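Local coordinates for calcineurin-like phosphoesterase domain-containing protein (PDB 1XM7), which is of unknown function but is probably a hydrolase of the calcineurin-like metallophosphoesterase family, at residues A[9-12]-A[13-16]; A[29-32]-A[33-37]; A[57-61]-A[62-66]. All blocks are in the same frame, centred on the assembly; numbering follows the deposited sequence.

How the contacts relate
The three contacts follow one another along the chain. None lies within another and none cross. Contact 1 comes first, in the loop that leaves strand 4-7, and closes a tight turn from His11 to His14. Contact 2 is on helix 29-38 and joins its successive turns. Contact 3 closes the bend from Asp59 into helix 63-69. In space the three meet. Glu30 of contact 2 reaches back to the loop of contact 1, and the Tyr13 hydroxyl of that loop bonds to Asp59 and Asn61 of contact 3. Tyr63 packs on Glu30 and Ile31. Together they tie the loop after the first strand to helices 29-38 and 63-69.

Contact 1 (A[9-12]-A[13-16]); sequences DTHF and YHEN
His11 and His14 set their rings side by side through different first torsions. In His11, CG is anti to the carbonyl carbon (chi1 -81°). In His14 it is anti to the backbone N (chi1 -170°). The rings meet rim to rim, with planes at 24° and centroids 5.1 Å apart, and neither lies over the other's face. The nearest approach, His11 CD2 to His14 ND1 at 2.9 Å, is unusually short, is not a hydrogen bond and is doubtful in detail. On its other edge the His11 ring makes a weak hydrogen bond from ND1 to Asp9 O, 3.4 Å long. The backbone here is a type II beta turn, closed by the hydrogen bond from His14 N to His11 O at 2.9 Å. The turn begins at the last residue of Asp9-Thr10-His11, a sequence that fits the D-x-H signature of metallophosphoesterases. In relatives the Asp and His of that signature bind metal. An exchange of His11 for alanine would probably leave the His14 ring edge without its neighbour and take from Asp9 O the weak donor it has beside Arg25. The His14 ring also stacks with Trp55. At the corner of the turn, Phe12 CB touches Tyr13 CD1 at 4.2 Å. The Phe12 ring takes Thr10 CB over one face, toward the rim. Tyr13 OH is hydrogen-bonded to Asp59 OD2 and to Asn61 N.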
ATOM      1  N   ASP A   9      -1.913  -2.581   2.913  1.00 28.44           N
ATOM      2  CA  ASP A   9      -2.286  -3.747   3.700  1.00 27.55           C
ATOM      3  C   ASP A   9      -2.282  -3.449   5.185  1.00 27.57           C
ATOM      4  O   ASP A   9      -1.757  -4.231   5.980  1.00 27.60           O
ATOM      5  CB  ASP A   9      -1.342  -4.906   3.406  1.00 25.44           C
ATOM      6  CG  ASP A   9      -1.242  -5.194   1.937  1.00 25.44           C
ATOM      7  OD1 ASP A   9      -0.389  -4.585   1.264  1.00 28.63           O
ATOM      8  OD2 ASP A   9      -2.035  -6.008   1.440  1.00 25.73           O
ATOM      9  N   THR A  10      -2.883  -2.322   5.553  1.00 26.94           N
ATOM     10  CA  THR A  10      -2.949  -1.917   6.945  1.00 26.47           C
ATOM     11  C   THR A  10      -3.897  -2.805   7.751  1.00 27.79           C
ATOM     12  O   THR A  10      -3.688  -3.028   8.951  1.00 27.32           O
ATOM     13  CB  THR A  10      -3.371  -0.453   7.045  1.00 24.78           C
ATOM     14  OG1 THR A  10      -4.460  -0.212   6.153  1.00 25.61           O
ATOM     15  CG2 THR A  10      -2.217   0.446   6.654  1.00 25.09           C
ATOM     16  N   HIS A  11      -4.925  -3.325   7.081  1.00 28.41           N
ATOM     17  CA  HIS A  11      -5.895  -4.205   7.719  1.00 29.11           C
ATOM     18  C   HIS A  11      -6.401  -3.669   9.055  1.00 30.11           C
ATOM     19  O   HIS A  11      -6.502  -4.416  10.035  1.00 31.19           O
ATOM     20  CB  HIS A  11      -5.290  -5.597   7.944  1.00 30.01           C
ATOM     21  CG  HIS A  11      -5.303  -6.477   6.728  1.00 32.40           C
ATOM     22  ND1 HIS A  11      -4.373  -6.369   5.716  1.00 33.68           N
ATOM     23  CD2 HIS A  11      -6.137  -7.481   6.365  1.00 32.26           C
ATOM     24  CE1 HIS A  11      -4.633  -7.268   4.783  1.00 32.06           C
ATOM     25  NE2 HIS A  11      -5.698  -7.955   5.153  1.00 32.82           N
ATOM     26  N   PHE A  12      -6.710  -2.378   9.104  1.00 29.19           N
ATOM     27  CA  PHE A  12      -7.215  -1.791  10.334  1.00 28.26           C
ATOM     28  C   PHE A  12      -8.420  -2.590  10.792  1.00 28.08           C
ATOM     29  O   PHE A  12      -9.307  -2.889  10.004  1.00 27.72           O
ATOM     30  CB  PHE A  12      -7.633  -0.337  10.120  1.00 26.53           C
ATOM     31  CG  PHE A  12      -6.485   0.606   9.928  1.00 25.44           C
ATOM     32  CD1 PHE A  12      -5.499   0.732  10.901  1.00 25.95           C
ATOM     33  CD2 PHE A  12      -6.414   1.411   8.796  1.00 25.59           C
ATOM     34  CE1 PHE A  12      -4.461   1.649  10.755  1.00 24.83           C
ATOM     35  CE2 PHE A  12      -5.380   2.333   8.638  1.00 23.67           C
ATOM     36  CZ  PHE A  12      -4.403   2.454   9.619  1.00 24.26           C
ATOM     37  N   TYR A  13      -8.431  -2.945  12.072  1.00 29.30           N
ATOM     38  CA  TYR A  13      -9.527  -3.694  12.666  1.00 29.85           C
ATOM     39  C   TYR A  13      -9.591  -5.159  12.290  1.00 31.01           C
ATOM     40  O   TYR A  13     -10.529  -5.853  12.678  1.00 32.10           O
ATOM     41  CB  TYR A  13     -10.864  -3.023  12.347  1.00 27.43           C
ATOM     42  CG  TYR A  13     -11.086  -1.733  13.107  1.00 27.67           C
ATOM     43  CD1 TYR A  13     -11.135  -0.505  12.447  1.00 26.94           C
ATOM     44  CD2 TYR A  13     -11.252  -1.741  14.488  1.00 28.74           C
ATOM     45  CE1 TYR A  13     -11.349   0.677  13.148  1.00 27.42           C
ATOM     46  CE2 TYR A  13     -11.464  -0.566  15.197  1.00 27.81           C
ATOM     47  CZ  TYR A  13     -11.510   0.632  14.523  1.00 28.09           C
ATOM     48  OH  TYR A  13     -11.696   1.785  15.238  1.00 29.98           O
ATOM     49  N   HIS A  14      -8.618  -5.641  11.528  1.00 33.08           N
ATOM     50  CA  HIS A  14      -8.619  -7.060  11.186  1.00 34.51           C
ATOM     51  C   HIS A  14      -7.892  -7.805  12.306  1.00 36.17           C
ATOM     52  O   HIS A  14      -6.778  -8.322  12.138  1.00 36.36           O
ATOM     53  CB  HIS A  14      -7.929  -7.339   9.853  1.00 33.67           C
ATOM     54  CG  HIS A  14      -8.129  -8.746   9.375  1.00 33.71           C
ATOM     55  ND1 HIS A  14      -7.467  -9.272   8.286  1.00 31.62           N
ATOM     56  CD2 HIS A  14      -8.921  -9.739   9.850  1.00 32.15           C
ATOM     57  CE1 HIS A  14      -7.839 -10.528   8.115  1.00 29.93           C
ATOM     58  NE2 HIS A  14      -8.720 -10.835   9.050  1.00 31.07           N
ATOM     59  N   GLU A  15      -8.558  -7.829  13.451  1.00 37.42           N
ATOM     60  CA  GLU A  15      -8.090  -8.449  14.684  1.00 39.41           C
ATOM     61  C   GLU A  15      -7.527  -9.851  14.494  1.00 38.37           C
ATOM     62  O   GLU A  15      -6.548 -10.221  15.131  1.00 39.39           O
ATOM     63  CB  GLU A  15      -9.273  -8.480  15.645  1.00 41.91           C
ATOM     64  CG  GLU A  15      -9.028  -8.912  17.064  1.00 47.70           C
ATOM     65  CD  GLU A  15     -10.335  -8.858  17.866  1.00 53.43           C
ATOM     66  OE1 GLU A  15     -11.227  -9.713  17.625  1.00 56.01           O
ATOM     67  OE2 GLU A  15     -10.486  -7.944  18.716  1.00 54.65           O
ATOM     68  N   ASN A  16      -8.150 -10.616  13.604  1.00 37.03           N
ATOM     69  CA  ASN A  16      -7.759 -11.994  13.341  1.00 35.66           C
ATOM     70  C   ASN A  16      -6.421 -12.174  12.650  1.00 36.30           C
ATOM     71  O   ASN A  16      -5.822 -13.251  12.709  1.00 37.55           O
ATOM     72  CB  ASN A  16      -8.855 -12.676  12.522  1.00 35.85           C
ATOM     73  CG  ASN A  16      -8.947 -14.160  12.801  1.00 36.96           C
ATOM     74  OD1 ASN A  16      -8.786 -14.597  13.945  1.00 39.93           O
ATOM     75  ND2 ASN A  16      -9.227 -14.945  11.765  1.00 37.23           N
TER

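Contact 2 (A[29-32]-A[33-37]); sequences FEIV and ILTNL
Thr35 and Ile31 make the polar side-chain contact on this stretch of helix 29-38. Ile31 O accepts twice, from Thr35 N at 2.9 Å and from Thr35 OG1 at 2.7 Å. The two donors come from opposite faces of the carbonyl plane. With OG1 anti to the carbonyl carbon (chi1 -72°), the hydroxyl turns back toward the preceding turn of the helix. The other links are ordinary alpha-helical bonds. Ile33 N bonds to Phe29 O, and Asn36 N to Val32 O. Leu34 N to Glu30 O is the straightest of these, with 174° at the hydrogen. The Glu30 side chain finds its partner elsewhere, since OE2 is hydrogen-bonded to Tyr13 N. Its other oxygen, OE1, sits over the centre of the Phe29 ring, 3.5 Å above the plane. Arg25 makes a cation-pi contact with that same ring. Ile33 CD1 comes up at the ring edge, 4.2 Å from Phe29 CD1. Leu34 packs on Ile66 of helix 63-69, and Ile33 and Leu37 pack on Ile7 of strand 4-7. Ile31 O is thus gripped by two donors of Thr35, which probably fixes that rotamer, while buried Glu30 has OE2 satisfied by the neighbouring loop.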
ATOM      1  N   PHE A  29      -1.505  -3.080  16.573  1.00 33.04           N
ATOM      2  CA  PHE A  29      -0.722  -2.709  15.396  1.00 32.50           C
ATOM      3  C   PHE A  29      -1.305  -1.492  14.699  1.00 32.31           C
ATOM      4  O   PHE A  29      -0.602  -0.792  13.976  1.00 32.31           O
ATOM      5  CB  PHE A  29      -0.612  -3.883  14.415  1.00 31.19           C
ATOM      6  CG  PHE A  29      -1.929  -4.344  13.872  1.00 31.57           C
ATOM      7  CD1 PHE A  29      -2.534  -3.674  12.807  1.00 32.40           C
ATOM      8  CD2 PHE A  29      -2.581  -5.435  14.439  1.00 31.51           C
ATOM      9  CE1 PHE A  29      -3.776  -4.077  12.311  1.00 33.21           C
ATOM     10  CE2 PHE A  29      -3.821  -5.854  13.958  1.00 33.26           C
ATOM     11  CZ  PHE A  29      -4.426  -5.169  12.887  1.00 33.31           C
ATOM     12  N   GLU A  30      -2.591  -1.231  14.913  1.00 33.61           N
ATOM     13  CA  GLU A  30      -3.214  -0.066  14.296  1.00 33.62           C
ATOM     14  C   GLU A  30      -2.553   1.179  14.870  1.00 34.70           C
ATOM     15  O   GLU A  30      -2.179   2.092  14.129  1.00 36.76           O
ATOM     16  CB  GLU A  30      -4.723  -0.026  14.571  1.00 34.15           C
ATOM     17  CG  GLU A  30      -5.519  -1.109  13.856  1.00 34.08           C
ATOM     18  CD  GLU A  30      -5.751  -2.349  14.705  1.00 33.48           C
ATOM     19  OE1 GLU A  30      -4.890  -2.682  15.558  1.00 31.42           O
ATOM     20  OE2 GLU A  30      -6.801  -2.998  14.502  1.00 32.43           O
ATOM     21  N   ILE A  31      -2.397   1.207  16.191  1.00 32.79           N
ATOM     22  CA  ILE A  31      -1.781   2.340  16.867  1.00 34.03           C
ATOM     23  C   ILE A  31      -0.350   2.542  16.391  1.00 34.43           C
ATOM     24  O   ILE A  31       0.102   3.674  16.230  1.00 36.24           O
ATOM     25  CB  ILE A  31      -1.774   2.146  18.414  1.00 35.83           C
ATOM     26  CG1 ILE A  31      -2.717   3.142  19.086  1.00 37.61           C
ATOM     27  CG2 ILE A  31      -0.375   2.389  18.978  1.00 38.07           C
ATOM     28  CD1 ILE A  31      -4.124   3.089  18.590  1.00 37.72           C
ATOM     29  N   VAL A  32       0.370   1.451  16.174  1.00 32.56           N
ATOM     30  CA  VAL A  32       1.749   1.559  15.724  1.00 31.62           C
ATOM     31  C   VAL A  32       1.831   2.152  14.331  1.00 31.54           C
ATOM     32  O   VAL A  32       2.669   3.010  14.068  1.00 31.97           O
ATOM     33  CB  VAL A  32       2.434   0.195  15.726  1.00 32.40           C
ATOM     34  CG1 VAL A  32       3.773   0.280  15.008  1.00 29.83           C
ATOM     35  CG2 VAL A  32       2.613  -0.276  17.164  1.00 30.60           C
ATOM     36  N   ILE A  33       0.961   1.692  13.441  1.00 30.97           N
ATOM     37  CA  ILE A  33       0.932   2.198  12.070  1.00 30.11           C
ATOM     38  C   ILE A  33       0.584   3.682  12.059  1.00 29.55           C
ATOM     39  O   ILE A  33       1.277   4.485  11.440  1.00 30.73           O
ATOM     40  CB  ILE A  33      -0.121   1.453  11.210  1.00 29.73           C
ATOM     41  CG1 ILE A  33       0.370   0.040  10.870  1.00 28.29           C
ATOM     42  CG2 ILE A  33      -0.420   2.260   9.947  1.00 27.18           C
ATOM     43  CD1 ILE A  33      -0.700  -0.848  10.229  1.00 27.41           C
ATOM     44  N   LEU A  34      -0.508   4.030  12.732  1.00 29.29           N
ATOM     45  CA  LEU A  34      -0.963   5.416  12.812  1.00 30.43           C
ATOM     46  C   LEU A  34       0.094   6.324  13.436  1.00 30.31           C
ATOM     47  O   LEU A  34       0.204   7.500  13.090  1.00 29.36           O
ATOM     48  CB  LEU A  34      -2.252   5.492  13.628  1.00 29.54           C
ATOM     49  CG  LEU A  34      -3.453   4.789  12.982  1.00 29.96           C
ATOM     50  CD1 LEU A  34      -4.643   4.802  13.940  1.00 26.46           C
ATOM     51  CD2 LEU A  34      -3.800   5.484  11.665  1.00 27.29           C
ATOM     52  N   THR A  35       0.868   5.766  14.357  1.00 30.61           N
ATOM     53  CA  THR A  35       1.912   6.514  15.017  1.00 31.44           C
ATOM     54  C   THR A  35       3.003   6.854  14.021  1.00 31.53           C
ATOM     55  O   THR A  35       3.385   8.016  13.888  1.00 31.29           O
ATOM     56  CB  THR A  35       2.508   5.709  16.178  1.00 32.03           C
ATOM     57  OG1 THR A  35       1.557   5.655  17.247  1.00 33.83           O
ATOM     58  CG2 THR A  35       3.787   6.357  16.683  1.00 33.49           C
ATOM     59  N   ASN A  36       3.487   5.842  13.304  1.00 32.28           N
ATOM     60  CA  ASN A  36       4.552   6.043  12.318  1.00 33.21           C
ATOM     61  C   ASN A  36       4.175   6.975  11.184  1.00 32.91           C
ATOM     62  O   ASN A  36       5.045   7.541  10.521  1.00 33.21           O
ATOM     63  CB  ASN A  36       5.010   4.698  11.758  1.00 34.40           C
ATOM     64  CG  ASN A  36       5.849   3.908  12.758  1.00 36.01           C
ATOM     65  OD1 ASN A  36       5.869   2.676  12.734  1.00 39.78           O
ATOM     66  ND2 ASN A  36       6.557   4.618  13.636  1.00 34.89           N
ATOM     67  N   LEU A  37       2.877   7.132  10.954  1.00 32.80           N
ATOM     68  CA  LEU A  37       2.414   8.029   9.907  1.00 33.33           C
ATOM     69  C   LEU A  37       2.355   9.405  10.517  1.00 34.13           C
ATOM     70  O   LEU A  37       2.658  10.403   9.865  1.00 33.63           O
ATOM     71  CB  LEU A  37       1.019   7.646   9.427  1.00 32.06           C
ATOM     72  CG  LEU A  37       0.909   6.364   8.612  1.00 31.83           C
ATOM     73  CD1 LEU A  37      -0.555   6.077   8.384  1.00 30.99           C
ATOM     74  CD2 LEU A  37       1.658   6.497   7.287  1.00 30.69           C
TER

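Contact 3 (A[57-61]-A[62-66]); sequences FNDKN and EYLRI
Asp59 turns its carboxylate onto the backbone N-H groups of Leu64 and Arg65, the second and third residues of helix 63-69, an arrangement of the helix-capping kind, although Glu62 itself is the N-cap. A type I beta turn from Asp59 to Glu62 leads into the helix. The hydrogen bonds come first. Asp59 CG is anti to its own N (chi1 -160°), which brings both oxygens to the helix start. Asp59 OD1 accepts from Arg65 N at 2.6 Å, on the syn side. Asp59 OD2 accepts from Leu64 N at 2.7 Å, from above the carboxylate plane. The turn is closed by the hydrogen bond from Glu62 N to Asp59 O at 3.2 Å. Among charges, Arg65 NE pairs with Glu62 OE1 at 3.5 Å. That oxygen lies over one face of the guanidinium, so the pair rests on charge alone. Two carboxylates near a helix start probably suit its partial positive charge, though Asp59 OD1 and Glu62 OE1 are only 4.5 Å apart. Apolar and CH-pi contacts complete the account. Phe57 CD2 lies 4.1 Å from Leu64 CD1. Asn61 makes a CH-pi contact, its CB 3.7 Å from the Tyr63 ring centroid and over the face.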
ATOM      1  N   PHE A  57     -16.008  -0.760   8.853  1.00 31.98           N
ATOM      2  CA  PHE A  57     -16.079   0.658   9.157  1.00 31.34           C
ATOM      3  C   PHE A  57     -16.579   1.058  10.528  1.00 32.96           C
ATOM      4  O   PHE A  57     -16.845   2.235  10.789  1.00 32.50           O
ATOM      5  CB  PHE A  57     -16.873   1.370   8.075  1.00 30.79           C
ATOM      6  CG  PHE A  57     -16.187   1.367   6.760  1.00 30.76           C
ATOM      7  CD1 PHE A  57     -16.238   0.255   5.945  1.00 30.62           C
ATOM      8  CD2 PHE A  57     -15.406   2.446   6.374  1.00 31.18           C
ATOM      9  CE1 PHE A  57     -15.513   0.208   4.759  1.00 32.39           C
ATOM     10  CE2 PHE A  57     -14.678   2.412   5.191  1.00 31.84           C
ATOM     11  CZ  PHE A  57     -14.730   1.289   4.383  1.00 32.20           C
ATOM     12  N   ASN A  58     -16.696   0.088  11.416  1.00 33.79           N
ATOM     13  CA  ASN A  58     -17.138   0.397  12.757  1.00 35.47           C
ATOM     14  C   ASN A  58     -15.920   0.932  13.512  1.00 36.24           C
ATOM     15  O   ASN A  58     -15.207   0.185  14.184  1.00 37.29           O
ATOM     16  CB  ASN A  58     -17.655  -0.863  13.415  1.00 36.33           C
ATOM     17  CG  ASN A  58     -18.093  -0.623  14.822  1.00 37.33           C
ATOM     18  OD1 ASN A  58     -18.308  -1.568  15.575  1.00 39.02           O
ATOM     19  ND2 ASN A  58     -18.237   0.649  15.195  1.00 35.74           N
ATOM     20  N   ASP A  59     -15.687   2.231  13.394  1.00 35.95           N
ATOM     21  CA  ASP A  59     -14.535   2.866  14.022  1.00 34.87           C
ATOM     22  C   ASP A  59     -14.630   2.975  15.541  1.00 35.12           C
ATOM     23  O   ASP A  59     -14.458   4.056  16.090  1.00 34.58           O
ATOM     24  CB  ASP A  59     -14.350   4.259  13.426  1.00 34.79           C
ATOM     25  CG  ASP A  59     -12.956   4.800  13.631  1.00 35.30           C
ATOM     26  OD1 ASP A  59     -12.779   6.027  13.500  1.00 38.00           O
ATOM     27  OD2 ASP A  59     -12.038   4.005  13.910  1.00 35.01           O
ATOM     28  N   LYS A  60     -14.876   1.861  16.222  1.00 35.88           N
ATOM     29  CA  LYS A  60     -15.003   1.872  17.679  1.00 37.40           C
ATOM     30  C   LYS A  60     -13.791   2.376  18.470  1.00 38.78           C
ATOM     31  O   LYS A  60     -13.942   2.914  19.566  1.00 41.19           O
ATOM     32  CB  LYS A  60     -15.387   0.479  18.180  1.00 37.92           C
ATOM     33  CG  LYS A  60     -14.531  -0.634  17.638  1.00 41.63           C
ATOM     34  CD  LYS A  60     -15.110  -1.986  17.993  1.00 42.90           C
ATOM     35  CE  LYS A  60     -14.272  -3.105  17.401  1.00 45.36           C
ATOM     36  NZ  LYS A  60     -14.822  -4.455  17.733  1.00 48.96           N
ATOM     37  N   ASN A  61     -12.590   2.211  17.927  1.00 39.71           N
ATOM     38  CA  ASN A  61     -11.385   2.658  18.622  1.00 38.06           C
ATOM     39  C   ASN A  61     -10.771   3.958  18.086  1.00 38.15           C
ATOM     40  O   ASN A  61      -9.662   4.330  18.470  1.00 39.28           O
ATOM     41  CB  ASN A  61     -10.343   1.541  18.605  1.00 38.80           C
ATOM     42  CG  ASN A  61     -10.691   0.411  19.554  1.00 39.42           C
ATOM     43  OD1 ASN A  61     -10.622   0.565  20.769  1.00 41.12           O
ATOM     44  ND2 ASN A  61     -11.073  -0.727  19.002  1.00 40.85           N
ATOM     45  N   GLU A  62     -11.495   4.644  17.205  1.00 36.70           N
ATOM     46  CA  GLU A  62     -11.049   5.912  16.639  1.00 35.33           C
ATOM     47  C   GLU A  62      -9.943   5.774  15.609  1.00 33.88           C
ATOM     48  O   GLU A  62      -9.427   6.782  15.115  1.00 35.22           O
ATOM     49  CB  GLU A  62     -10.555   6.860  17.738  1.00 37.93           C
ATOM     50  CG  GLU A  62     -11.461   7.005  18.966  1.00 41.14           C
ATOM     51  CD  GLU A  62     -12.895   7.340  18.616  1.00 43.17           C
ATOM     52  OE1 GLU A  62     -13.126   7.969  17.555  1.00 44.09           O
ATOM     53  OE2 GLU A  62     -13.792   6.982  19.415  1.00 46.15           O
ATOM     54  N   TYR A  63      -9.573   4.546  15.277  1.00 31.24           N
ATOM     55  CA  TYR A  63      -8.510   4.360  14.309  1.00 30.65           C
ATOM     56  C   TYR A  63      -8.780   5.150  13.029  1.00 30.59           C
ATOM     57  O   TYR A  63      -7.912   5.876  12.539  1.00 29.25           O
ATOM     58  CB  TYR A  63      -8.326   2.872  13.976  1.00 30.87           C
ATOM     59  CG  TYR A  63      -7.892   2.001  15.146  1.00 32.22           C
ATOM     60  CD1 TYR A  63      -7.137   2.530  16.195  1.00 31.42           C
ATOM     61  CD2 TYR A  63      -8.237   0.645  15.201  1.00 31.90           C
ATOM     62  CE1 TYR A  63      -6.742   1.741  17.266  1.00 31.92           C
ATOM     63  CE2 TYR A  63      -7.845  -0.154  16.272  1.00 33.13           C
ATOM     64  CZ  TYR A  63      -7.099   0.404  17.304  1.00 33.68           C
ATOM     65  OH  TYR A  63      -6.729  -0.358  18.391  1.00 35.21           O
ATOM     66  N   LEU A  64      -9.991   5.026  12.499  1.00 30.52           N
ATOM     67  CA  LEU A  64     -10.338   5.710  11.263  1.00 31.23           C
ATOM     68  C   LEU A  64     -10.457   7.221  11.415  1.00 31.61           C
ATOM     69  O   LEU A  64     -10.043   7.971  10.531  1.00 31.56           O
ATOM     70  CB  LEU A  64     -11.636   5.126  10.679  1.00 31.14           C
ATOM     71  CG  LEU A  64     -11.596   3.633  10.326  1.00 30.63           C
ATOM     72  CD1 LEU A  64     -12.790   3.296   9.455  1.00 30.75           C
ATOM     73  CD2 LEU A  64     -10.296   3.285   9.600  1.00 29.95           C
ATOM     74  N   ARG A  65     -11.024   7.667  12.528  1.00 31.91           N
ATOM     75  CA  ARG A  65     -11.173   9.091  12.772  1.00 33.21           C
ATOM     76  C   ARG A  65      -9.760   9.673  12.832  1.00 32.46           C
ATOM     77  O   ARG A  65      -9.488  10.731  12.272  1.00 30.87           O
ATOM     78  CB  ARG A  65     -11.922   9.316  14.092  1.00 36.47           C
ATOM     79  CG  ARG A  65     -12.420  10.749  14.316  1.00 44.05           C
ATOM     80  CD  ARG A  65     -13.404  10.857  15.506  1.00 50.14           C
ATOM     81  NE  ARG A  65     -14.669  10.159  15.248  1.00 57.43           N
ATOM     82  CZ  ARG A  65     -15.701  10.101  16.095  1.00 60.73           C
ATOM     83  NH1 ARG A  65     -15.637  10.708  17.279  1.00 62.47           N
ATOM     84  NH2 ARG A  65     -16.793   9.416  15.767  1.00 61.26           N
ATOM     85  N   ILE A  66      -8.858   8.953  13.495  1.00 31.96           N
ATOM     86  CA  ILE A  66      -7.472   9.383  13.627  1.00 31.28           C
ATOM     87  C   ILE A  66      -6.818   9.467  12.252  1.00 32.36           C
ATOM     88  O   ILE A  66      -6.186  10.471  11.908  1.00 33.91           O
ATOM     89  CB  ILE A  66      -6.673   8.412  14.527  1.00 29.08           C
ATOM     90  CG1 ILE A  66      -7.169   8.531  15.968  1.00 26.02           C
ATOM     91  CG2 ILE A  66      -5.179   8.714  14.443  1.00 25.56           C
ATOM     92  CD1 ILE A  66      -6.625   7.470  16.891  1.00 25.34           C
TER